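Local structure of fimbrium subunit Fim1C (Bacteroides vulgatus, 4QB7) at residues T92-A97 with A147-T152; T169-I174 with L268-V273; T323-V328 with V340-E345. The protein is probably a component of the tip of the fimbrium, a filamentous cell-surface appendage that mediates cell adhesion and biofilm formation. All blocks are in the same frame, centred on the assembly; numbering follows the deposited sequence.

Contact 1 of 3, residues T92-A97 with A147-T152; sequences TFFAYA and AIQDQT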
loop_
_atom_site.group_PDB
_atom_site.type_symbol
_atom_site.label_atom_id
_atom_site.label_comp_id
_atom_site.label_asym_id
_atom_site.label_seq_id
_atom_site.Cartn_x
_atom_site.Cartn_y
_atom_site.Cartn_z
ATOM N N THR A 92 -10.355 20.725 -14.568
ATOM C CA THR A 92 -9.853 20.157 -13.330
ATOM C C THR A 92 -9.603 18.672 -13.568
ATOM O O THR A 92 -10.474 17.943 -14.069
ATOM C CB THR A 92 -10.800 20.449 -12.153
ATOM O OG1 THR A 92 -10.597 21.797 -11.781
ATOM C CG2 THR A 92 -10.497 19.595 -10.926
ATOM N N PHE A 93 -8.399 18.234 -13.192
ATOM C CA PHE A 93 -7.956 16.867 -13.372
ATOM C C PHE A 93 -7.791 16.161 -12.042
ATOM O O PHE A 93 -7.538 16.790 -11.011
ATOM C CB PHE A 93 -6.627 16.844 -14.161
ATOM C CG PHE A 93 -6.709 17.467 -15.540
ATOM C CD1 PHE A 93 -6.534 18.837 -15.714
ATOM C CD2 PHE A 93 -6.965 16.685 -16.663
ATOM C CE1 PHE A 93 -6.641 19.416 -16.986
ATOM C CE2 PHE A 93 -7.066 17.263 -17.931
ATOM C CZ PHE A 93 -6.885 18.624 -18.088
ATOM N N PHE A 94 -7.975 14.833 -12.090
ATOM C CA PHE A 94 -7.742 13.828 -11.049
ATOM C C PHE A 94 -7.155 12.617 -11.748
ATOM O O PHE A 94 -7.417 12.411 -12.938
ATOM C CB PHE A 94 -9.033 13.460 -10.280
ATOM C CG PHE A 94 -9.708 14.624 -9.608
ATOM C CD1 PHE A 94 -9.284 15.070 -8.359
ATOM C CD2 PHE A 94 -10.762 15.288 -10.228
ATOM C CE1 PHE A 94 -9.911 16.158 -7.744
ATOM C CE2 PHE A 94 -11.398 16.366 -9.603
ATOM C CZ PHE A 94 -10.953 16.805 -8.378
ATOM N N ALA A 95 -6.384 11.810 -11.036
ATOM C CA ALA A 95 -5.794 10.618 -11.629
ATOM C C ALA A 95 -5.589 9.555 -10.566
ATOM O O ALA A 95 -5.464 9.894 -9.390
ATOM C CB ALA A 95 -4.470 10.962 -12.291
ATOM N N TYR A 96 -5.557 8.281 -10.981
ATOM C CA TYR A 96 -5.284 7.129 -10.109
ATOM C C TYR A 96 -4.438 6.108 -10.895
ATOM O O TYR A 96 -4.369 6.142 -12.131
ATOM C CB TYR A 96 -6.605 6.480 -9.576
ATOM C CG TYR A 96 -7.299 5.631 -10.616
ATOM C CD1 TYR A 96 -8.070 6.215 -11.616
ATOM C CD2 TYR A 96 -7.078 4.253 -10.682
ATOM C CE1 TYR A 96 -8.597 5.459 -12.659
ATOM C CE2 TYR A 96 -7.576 3.491 -11.739
ATOM C CZ TYR A 96 -8.332 4.103 -12.727
ATOM O OH TYR A 96 -8.870 3.365 -13.748
ATOM N N ALA A 97 -3.828 5.183 -10.178
ATOM C CA ALA A 97 -3.049 4.103 -10.782
ATOM C C ALA A 97 -2.964 2.936 -9.800
ATOM O O ALA A 97 -3.068 3.159 -8.587
ATOM C CB ALA A 97 -1.668 4.571 -11.216
ATOM N N ALA A 147 -2.718 21.890 -7.914
ATOM C CA ALA A 147 -1.986 22.371 -9.082
ATOM C C ALA A 147 -2.466 21.715 -10.402
ATOM O O ALA A 147 -2.021 22.142 -11.455
ATOM C CB ALA A 147 -0.499 22.160 -8.892
ATOM N N ILE A 148 -3.381 20.725 -10.365
ATOM C CA ILE A 148 -3.933 20.159 -11.600
ATOM C C ILE A 148 -5.446 20.480 -11.673
ATOM O O ILE A 148 -6.154 19.943 -12.519
ATOM C CB ILE A 148 -3.607 18.677 -11.872
ATOM C CG1 ILE A 148 -4.096 17.727 -10.753
ATOM C CG2 ILE A 148 -2.121 18.528 -12.181
ATOM C CD1 ILE A 148 -4.256 16.273 -11.196
ATOM N N GLN A 149 -5.908 21.408 -10.815
ATOM C CA GLN A 149 -7.266 21.950 -10.788
ATOM C C GLN A 149 -7.267 23.336 -11.404
ATOM O O GLN A 149 -6.263 24.063 -11.311
ATOM C CB GLN A 149 -7.816 22.017 -9.365
ATOM C CG GLN A 149 -7.741 20.692 -8.666
ATOM C CD GLN A 149 -8.295 20.715 -7.269
ATOM O OE1 GLN A 149 -8.662 21.763 -6.720
ATOM N NE2 GLN A 149 -8.344 19.538 -6.661
ATOM N N ASP A 150 -8.392 23.708 -12.043
ATOM C CA ASP A 150 -8.586 25.018 -12.703
ATOM C C ASP A 150 -7.462 25.319 -13.699
ATOM O O ASP A 150 -6.850 26.394 -13.668
ATOM C CB ASP A 150 -8.708 26.151 -11.667
ATOM C CG ASP A 150 -9.949 26.099 -10.817
ATOM O OD1 ASP A 150 -10.976 25.530 -11.285
ATOM O OD2 ASP A 150 -9.913 26.647 -9.703
ATOM N N GLN A 151 -7.193 24.354 -14.580
ATOM C CA GLN A 151 -6.131 24.493 -15.572
ATOM C C GLN A 151 -6.638 25.088 -16.871
ATOM O O GLN A 151 -7.760 24.813 -17.310
ATOM C CB GLN A 151 -5.472 23.133 -15.849
ATOM C CG GLN A 151 -4.847 22.495 -14.603
ATOM C CD GLN A 151 -3.596 23.223 -14.165
ATOM O OE1 GLN A 151 -3.598 24.003 -13.204
ATOM N NE2 GLN A 151 -2.489 22.970 -14.848
ATOM N N THR A 152 -5.808 25.944 -17.455
ATOM C CA THR A 152 -5.996 26.524 -18.781
ATOM C C THR A 152 -4.738 26.181 -19.582
ATOM O O THR A 152 -3.777 25.638 -19.032
ATOM C CB THR A 152 -6.281 28.027 -18.750
ATOM O OG1 THR A 152 -5.095 28.763 -18.431
ATOM C CG2 THR A 152 -7.456 28.397 -17.864
HETATM O O HOH W 1 -12.062 23.799 -13.343
HETATM O O HOH W 2 -6.800 17.613 -8.356
#
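The hydroxyl of T92 is gripped from two directions within this contact. The backbone N of D150 donates to T92 OG1 over 2.9 Å with an N-H...O angle of 169°, and a water bound to the same OG1 gives a hydrogen to D150 OD1, closing a small ring of hydroxyl, water, carboxylate and the backbone of D150. D150 OD1 has a further partner, the backbone N of W52, so the carboxylate ties a third piece of chain to this spot. One residue along, the backbone N of F93 donates to I148 O at 2.9 Å. That carbonyl oxygen also lies in the plane of the F93 ring at its edge, 3.4 Å from CD1. Within the fimbrillin-like region of this Mfa-like protein, 92-97 is part of strand 90-97 of the large mixed sheet, and 147-152 belongs to the irregular connection between strands 141-143 and 159-178; the loop thus crosses the start of a strand and forms no ladder with it. With CG1 of I148 held between its backbone N and carbonyl carbon (chi1 59°), CD1 reaches CB of F93 at 3.8 Å, while V160 meets both side chains from strand 159-178. Q149 runs extended beyond CG: its CG lies 3.7 Å from CG2 of T92, and its amide ends near CE1 of F94, the two planes 58° apart. A second water accepts from Q149 NE2 and donates to F93 O, linking the amide to the strand backbone.

Contact 2 of 3, residues T169-I174 with L268-V273; sequences TQIANI and LYFIPV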
loop_
_atom_site.group_PDB
_atom_site.type_symbol
_atom_site.label_atom_id
_atom_site.label_comp_id
_atom_site.label_asym_id
_atom_site.label_seq_id
_atom_site.Cartn_x
_atom_site.Cartn_y
_atom_site.Cartn_z
ATOM N N THR A 169 -1.277 2.066 3.312
ATOM C CA THR A 169 -0.213 1.939 4.293
ATOM C C THR A 169 0.708 0.811 3.809
ATOM O O THR A 169 0.234 -0.206 3.269
ATOM C CB THR A 169 -0.736 1.762 5.726
ATOM O OG1 THR A 169 0.353 1.962 6.616
ATOM C CG2 THR A 169 -1.345 0.414 5.988
ATOM N N GLN A 170 2.012 1.009 3.943
ATOM C CA GLN A 170 2.954 -0.043 3.589
ATOM C C GLN A 170 3.566 -0.704 4.833
ATOM O O GLN A 170 3.994 0.006 5.746
ATOM C CB GLN A 170 4.080 0.493 2.709
ATOM C CG GLN A 170 4.852 -0.642 2.057
ATOM C CD GLN A 170 6.103 -0.202 1.379
ATOM O OE1 GLN A 170 7.151 -0.817 1.516
ATOM N NE2 GLN A 170 6.035 0.839 0.595
ATOM N N ILE A 171 3.600 -2.055 4.866
ATOM C CA ILE A 171 4.324 -2.849 5.869
ATOM C C ILE A 171 5.555 -3.255 5.089
ATOM O O ILE A 171 5.491 -4.209 4.296
ATOM C CB ILE A 171 3.545 -4.029 6.532
ATOM C CG1 ILE A 171 2.180 -3.604 7.133
ATOM C CG2 ILE A 171 4.398 -4.739 7.557
ATOM C CD1 ILE A 171 2.123 -2.169 7.835
ATOM N N ALA A 172 6.598 -2.383 5.139
ATOM C CA ALA A 172 7.843 -2.547 4.372
ATOM C C ALA A 172 8.607 -3.801 4.782
ATOM O O ALA A 172 9.236 -4.437 3.934
ATOM C CB ALA A 172 8.723 -1.332 4.557
ATOM N N ASN A 173 8.564 -4.144 6.083
ATOM C CA ASN A 173 9.216 -5.323 6.622
ATOM C C ASN A 173 8.834 -5.582 8.057
ATOM O O ASN A 173 8.298 -4.725 8.740
ATOM C CB ASN A 173 10.749 -5.213 6.528
ATOM C CG ASN A 173 11.390 -6.447 5.965
ATOM O OD1 ASN A 173 11.137 -7.558 6.409
ATOM N ND2 ASN A 173 12.196 -6.284 4.939
ATOM N N ILE A 174 9.105 -6.805 8.494
ATOM C CA ILE A 174 9.004 -7.309 9.855
ATOM C C ILE A 174 10.353 -7.988 10.071
ATOM O O ILE A 174 10.693 -8.931 9.352
ATOM C CB ILE A 174 7.773 -8.183 10.137
ATOM C CG1 ILE A 174 6.491 -7.392 9.842
ATOM C CG2 ILE A 174 7.807 -8.628 11.599
ATOM C CD1 ILE A 174 5.257 -8.155 9.756
ATOM N N LEU A 268 3.684 -5.322 1.979
ATOM C CA LEU A 268 2.225 -5.425 2.095
ATOM C C LEU A 268 1.626 -4.049 2.008
ATOM O O LEU A 268 2.182 -3.110 2.571
ATOM C CB LEU A 268 1.832 -6.095 3.427
ATOM C CG LEU A 268 2.443 -7.472 3.750
ATOM C CD1 LEU A 268 2.186 -7.833 5.170
ATOM C CD2 LEU A 268 1.869 -8.574 2.854
ATOM N N TYR A 269 0.503 -3.912 1.291
ATOM C CA TYR A 269 -0.187 -2.625 1.082
ATOM C C TYR A 269 -1.617 -2.755 1.496
ATOM O O TYR A 269 -2.405 -3.409 0.810
ATOM C CB TYR A 269 -0.101 -2.152 -0.394
ATOM C CG TYR A 269 1.268 -2.297 -1.012
ATOM C CD1 TYR A 269 2.305 -1.442 -0.662
ATOM C CD2 TYR A 269 1.533 -3.303 -1.936
ATOM C CE1 TYR A 269 3.577 -1.576 -1.220
ATOM C CE2 TYR A 269 2.799 -3.431 -2.523
ATOM C CZ TYR A 269 3.819 -2.572 -2.149
ATOM O OH TYR A 269 5.077 -2.718 -2.667
ATOM N N PHE A 270 -1.968 -2.117 2.610
ATOM C CA PHE A 270 -3.319 -2.201 3.177
ATOM C C PHE A 270 -4.060 -0.881 3.145
ATOM O O PHE A 270 -3.407 0.161 3.148
ATOM C CB PHE A 270 -3.211 -2.637 4.658
ATOM C CG PHE A 270 -2.865 -4.083 4.900
ATOM C CD1 PHE A 270 -3.842 -5.067 4.830
ATOM C CD2 PHE A 270 -1.568 -4.461 5.212
ATOM C CE1 PHE A 270 -3.518 -6.411 5.046
ATOM C CE2 PHE A 270 -1.254 -5.801 5.467
ATOM C CZ PHE A 270 -2.230 -6.766 5.378
ATOM N N ILE A 271 -5.433 -0.928 3.205
ATOM C CA ILE A 271 -6.284 0.242 3.418
ATOM C C ILE A 271 -5.864 0.718 4.835
ATOM O O ILE A 271 -5.769 -0.117 5.757
ATOM C CB ILE A 271 -7.799 -0.055 3.267
ATOM C CG1 ILE A 271 -8.141 -0.515 1.839
ATOM C CG2 ILE A 271 -8.628 1.171 3.640
ATOM C CD1 ILE A 271 -9.411 -1.224 1.705
ATOM N N PRO A 272 -5.459 2.002 4.993
ATOM C CA PRO A 272 -4.946 2.444 6.302
ATOM C C PRO A 272 -6.006 2.432 7.408
ATOM O O PRO A 272 -7.214 2.344 7.129
ATOM C CB PRO A 272 -4.448 3.868 6.013
ATOM C CG PRO A 272 -5.262 4.323 4.878
ATOM C CD PRO A 272 -5.483 3.118 4.022
ATOM N N VAL A 273 -5.555 2.505 8.661
ATOM C CA VAL A 273 -6.470 2.576 9.805
ATOM C C VAL A 273 -6.546 4.059 10.205
ATOM O O VAL A 273 -5.505 4.698 10.380
ATOM C CB VAL A 273 -6.056 1.646 10.991
ATOM C CG1 VAL A 273 -6.997 1.817 12.166
ATOM C CG2 VAL A 273 -6.036 0.184 10.559
#
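Q170 and Y269 lie side by side and point the same way, a non-hydrogen-bonded pair in the antiparallel ladder between strands 159-178 and 259-270. The two short segments run at 160° to each other, their axes 4.8 Å apart at closest. CG of Q170 stands anti to its backbone N (chi1 -166°) and the chain stays extended, which carries CG to 3.6 Å from CE1 of Y269; the amide plane is turned 74° from the ring, and NE2 sits at the ring edge, in its plane. W347 meets both side chains, its ring nearly parallel to that of Y269. On the other face of the sheet, I171 CB meets L268 CB at 4.1 Å. CG1 of I171 comes to the edge of the F270 ring, and F270 also meets the ring of F319 there. Flanking the Q170–Y269 pair are two hydrogen-bonded pairs, T169 with F270 and I171 with L268, each closed by two backbone bonds. T169 turns its hydroxyl to K320 O. Its methyl takes the position between backbone N and carbonyl carbon, which sets CG2 3.8 Å from CB of F270 and 4.1 Å from CA of P272.

Contact 3 of 3, residues T323-V328 with V340-E345; sequences TKHTYV and VEDNME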
loop_
_atom_site.group_PDB
_atom_site.type_symbol
_atom_site.label_atom_id
_atom_site.label_comp_id
_atom_site.label_asym_id
_atom_site.label_seq_id
_atom_site.Cartn_x
_atom_site.Cartn_y
_atom_site.Cartn_z
ATOM N N THR A 323 2.406 6.112 4.988
ATOM C CA THR A 323 3.564 5.754 5.815
ATOM C C THR A 323 4.042 4.356 5.452
ATOM O O THR A 323 3.219 3.481 5.183
ATOM C CB THR A 323 3.189 5.848 7.304
ATOM O OG1 THR A 323 2.748 7.163 7.589
ATOM C CG2 THR A 323 4.340 5.555 8.231
ATOM N N LYS A 324 5.373 4.160 5.442
ATOM C CA LYS A 324 6.067 2.869 5.328
ATOM C C LYS A 324 6.403 2.417 6.757
ATOM O O LYS A 324 7.192 3.093 7.422
ATOM C CB LYS A 324 7.375 2.959 4.494
ATOM C CG LYS A 324 7.204 3.213 3.010
ATOM C CD LYS A 324 8.439 2.791 2.204
ATOM C CE LYS A 324 9.475 3.876 2.040
ATOM N NZ LYS A 324 10.730 3.336 1.457
ATOM N N HIS A 325 5.822 1.307 7.242
ATOM C CA HIS A 325 6.130 0.792 8.590
ATOM C C HIS A 325 7.049 -0.420 8.533
ATOM O O HIS A 325 6.819 -1.348 7.746
ATOM C CB HIS A 325 4.867 0.407 9.375
ATOM C CG HIS A 325 3.896 1.523 9.624
ATOM N ND1 HIS A 325 4.000 2.331 10.739
ATOM C CD2 HIS A 325 2.765 1.854 8.951
ATOM C CE1 HIS A 325 2.970 3.160 10.680
ATOM N NE2 HIS A 325 2.187 2.893 9.635
ATOM N N THR A 326 8.108 -0.394 9.350
ATOM C CA THR A 326 9.012 -1.531 9.559
ATOM C C THR A 326 8.922 -1.873 11.015
ATOM O O THR A 326 9.263 -1.027 11.855
ATOM C CB THR A 326 10.477 -1.258 9.151
ATOM O OG1 THR A 326 10.560 -0.869 7.780
ATOM C CG2 THR A 326 11.392 -2.460 9.442
ATOM N N TYR A 327 8.444 -3.076 11.336
ATOM C CA TYR A 327 8.372 -3.491 12.739
ATOM C C TYR A 327 9.606 -4.273 13.107
ATOM O O TYR A 327 9.972 -5.218 12.396
ATOM C CB TYR A 327 7.132 -4.331 13.015
ATOM C CG TYR A 327 5.824 -3.663 12.683
ATOM C CD1 TYR A 327 5.384 -2.551 13.398
ATOM C CD2 TYR A 327 4.982 -4.188 11.705
ATOM C CE1 TYR A 327 4.178 -1.922 13.086
ATOM C CE2 TYR A 327 3.760 -3.579 11.399
ATOM C CZ TYR A 327 3.368 -2.441 12.087
ATOM O OH TYR A 327 2.159 -1.848 11.812
ATOM N N VAL A 328 10.283 -3.862 14.189
ATOM C CA VAL A 328 11.445 -4.597 14.678
ATOM C C VAL A 328 11.026 -5.265 15.973
ATOM O O VAL A 328 10.650 -4.582 16.928
ATOM C CB VAL A 328 12.709 -3.721 14.816
ATOM C CG1 VAL A 328 13.895 -4.535 15.339
ATOM C CG2 VAL A 328 13.045 -3.050 13.481
ATOM N N VAL A 340 8.112 -4.573 20.461
ATOM C CA VAL A 340 8.032 -4.067 19.095
ATOM C C VAL A 340 8.438 -2.610 18.995
ATOM O O VAL A 340 8.068 -1.804 19.838
ATOM C CB VAL A 340 6.584 -4.265 18.528
ATOM C CG1 VAL A 340 6.456 -3.813 17.070
ATOM C CG2 VAL A 340 6.140 -5.704 18.660
ATOM N N GLU A 341 9.159 -2.276 17.921
ATOM C CA GLU A 341 9.510 -0.914 17.529
ATOM C C GLU A 341 8.889 -0.670 16.178
ATOM O O GLU A 341 9.140 -1.434 15.244
ATOM C CB GLU A 341 11.029 -0.661 17.443
ATOM C CG GLU A 341 11.858 -0.960 18.678
ATOM C CD GLU A 341 13.351 -0.875 18.409
ATOM O OE1 GLU A 341 13.861 0.264 18.276
ATOM O OE2 GLU A 341 14.003 -1.941 18.277
ATOM N N ASP A 342 8.076 0.368 16.066
ATOM C CA ASP A 342 7.465 0.752 14.800
ATOM C C ASP A 342 8.338 1.833 14.183
ATOM O O ASP A 342 8.302 2.986 14.616
ATOM C CB ASP A 342 6.023 1.242 15.041
ATOM C CG ASP A 342 5.147 1.474 13.830
ATOM O OD1 ASP A 342 5.666 1.420 12.696
ATOM O OD2 ASP A 342 3.937 1.708 14.017
ATOM N N ASN A 343 9.176 1.454 13.235
ATOM C CA ASN A 343 10.021 2.423 12.552
ATOM C C ASN A 343 9.264 2.941 11.348
ATOM O O ASN A 343 8.909 2.154 10.459
ATOM C CB ASN A 343 11.359 1.802 12.168
ATOM C CG ASN A 343 12.149 1.327 13.360
ATOM O OD1 ASN A 343 12.727 0.257 13.343
ATOM N ND2 ASN A 343 12.204 2.113 14.419
HETATM N N MSE A 344 8.951 4.242 11.337
HETATM C CA MSE A 344 8.143 4.807 10.245
HETATM C C MSE A 344 8.935 5.736 9.323
HETATM O O MSE A 344 9.863 6.408 9.745
HETATM C CB MSE A 344 6.936 5.565 10.815
HETATM C CG MSE A 344 6.132 4.766 11.830
HETATM SE SE MSE A 344 4.960 5.982 12.689
HETATM C CE MSE A 344 4.508 5.078 14.125
ATOM N N GLU A 345 8.544 5.767 8.071
ATOM C CA GLU A 345 9.075 6.598 6.984
ATOM C C GLU A 345 7.932 7.153 6.195
ATOM O O GLU A 345 6.889 6.504 6.076
ATOM C CB GLU A 345 9.915 5.755 6.025
ATOM C CG GLU A 345 11.413 5.957 6.070
ATOM C CD GLU A 345 12.115 5.048 5.075
ATOM O OE1 GLU A 345 12.370 3.872 5.427
ATOM O OE2 GLU A 345 12.329 5.482 3.917
HETATM O O HOH W 3 10.135 1.947 7.129
HETATM O O HOH W 4 12.604 -4.265 19.247
#
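A beta hairpin formed by strands 323-331 and 338-346 contains this contact, and on one face of it H325 and D342 form a histidine-carboxylate hydrogen bond. H325 ND1 donates to D342 OD1 over 2.7 Å at an N-H...O angle of 152°; OD1 uses its syn lone pair and sits 17° out of the imidazole plane. CG of D342 is anti to the backbone N (chi1 -170°), which brings the carboxylate against H325 ND1 and alongside the Y327 ring, its CG 3.6 Å from Y327 CE1. T318 OG1 binds both D342 OD2 and Y327 OH, and H325 NE2 accepts from the backbone N of K320, so both ring nitrogens are hydrogen-bonded. Replacing D342 by an alanine removes the carboxylate, which would probably leave H325 ND1 without its acceptor and T318 OG1 without one partner, with the imidazole freer to turn although NE2 keeps its bond to K320. Over one face of that ring lies CG2 of T323, 3.6 Å above the plane and offset toward the rim, while the side chain of M344, a selenomethionine, runs alongside the imidazole, its CG near ND1. The antiparallel ladder that carries these side chains has K324–E345, T326–N343 and V328–E341 as hydrogen-bonded pairs, each with two backbone bonds. On the opposite face K324 NZ and E345 OE2 make a long salt bridge of 3.6 Å. A water there donates to K324 O, also bonds T326 OG1 and weakly reaches E345 OE1. Farther along, another water donates to both V328 O and E341 OE2.

Overall arrangement
All three contacts reach the same mixed sheet, but at different places. Contacts 2 and 3 are neighbours, their centres about 10 Å apart: strands 159-178 and 323-331 pair in parallel, with Q170 O 2.7 Å from H325 N and A172 N 2.8 Å from H325 O, both probable hydrogen bonds. Contact 1 stands apart, its centre about 27 Å from that of contact 2. Contacts 1 and 2 are buried, whereas contact 3 is partly exposed. Contact 2 combines a backbone ladder with apolar packing on the I171–L268 face and an amide beside a tyrosine ring on the other, contact 3 adds charged and water-bridged pairs, and contact 1 fastens a loop to a strand by two isolated hydrogen bonds, two bridging waters and some apolar packing.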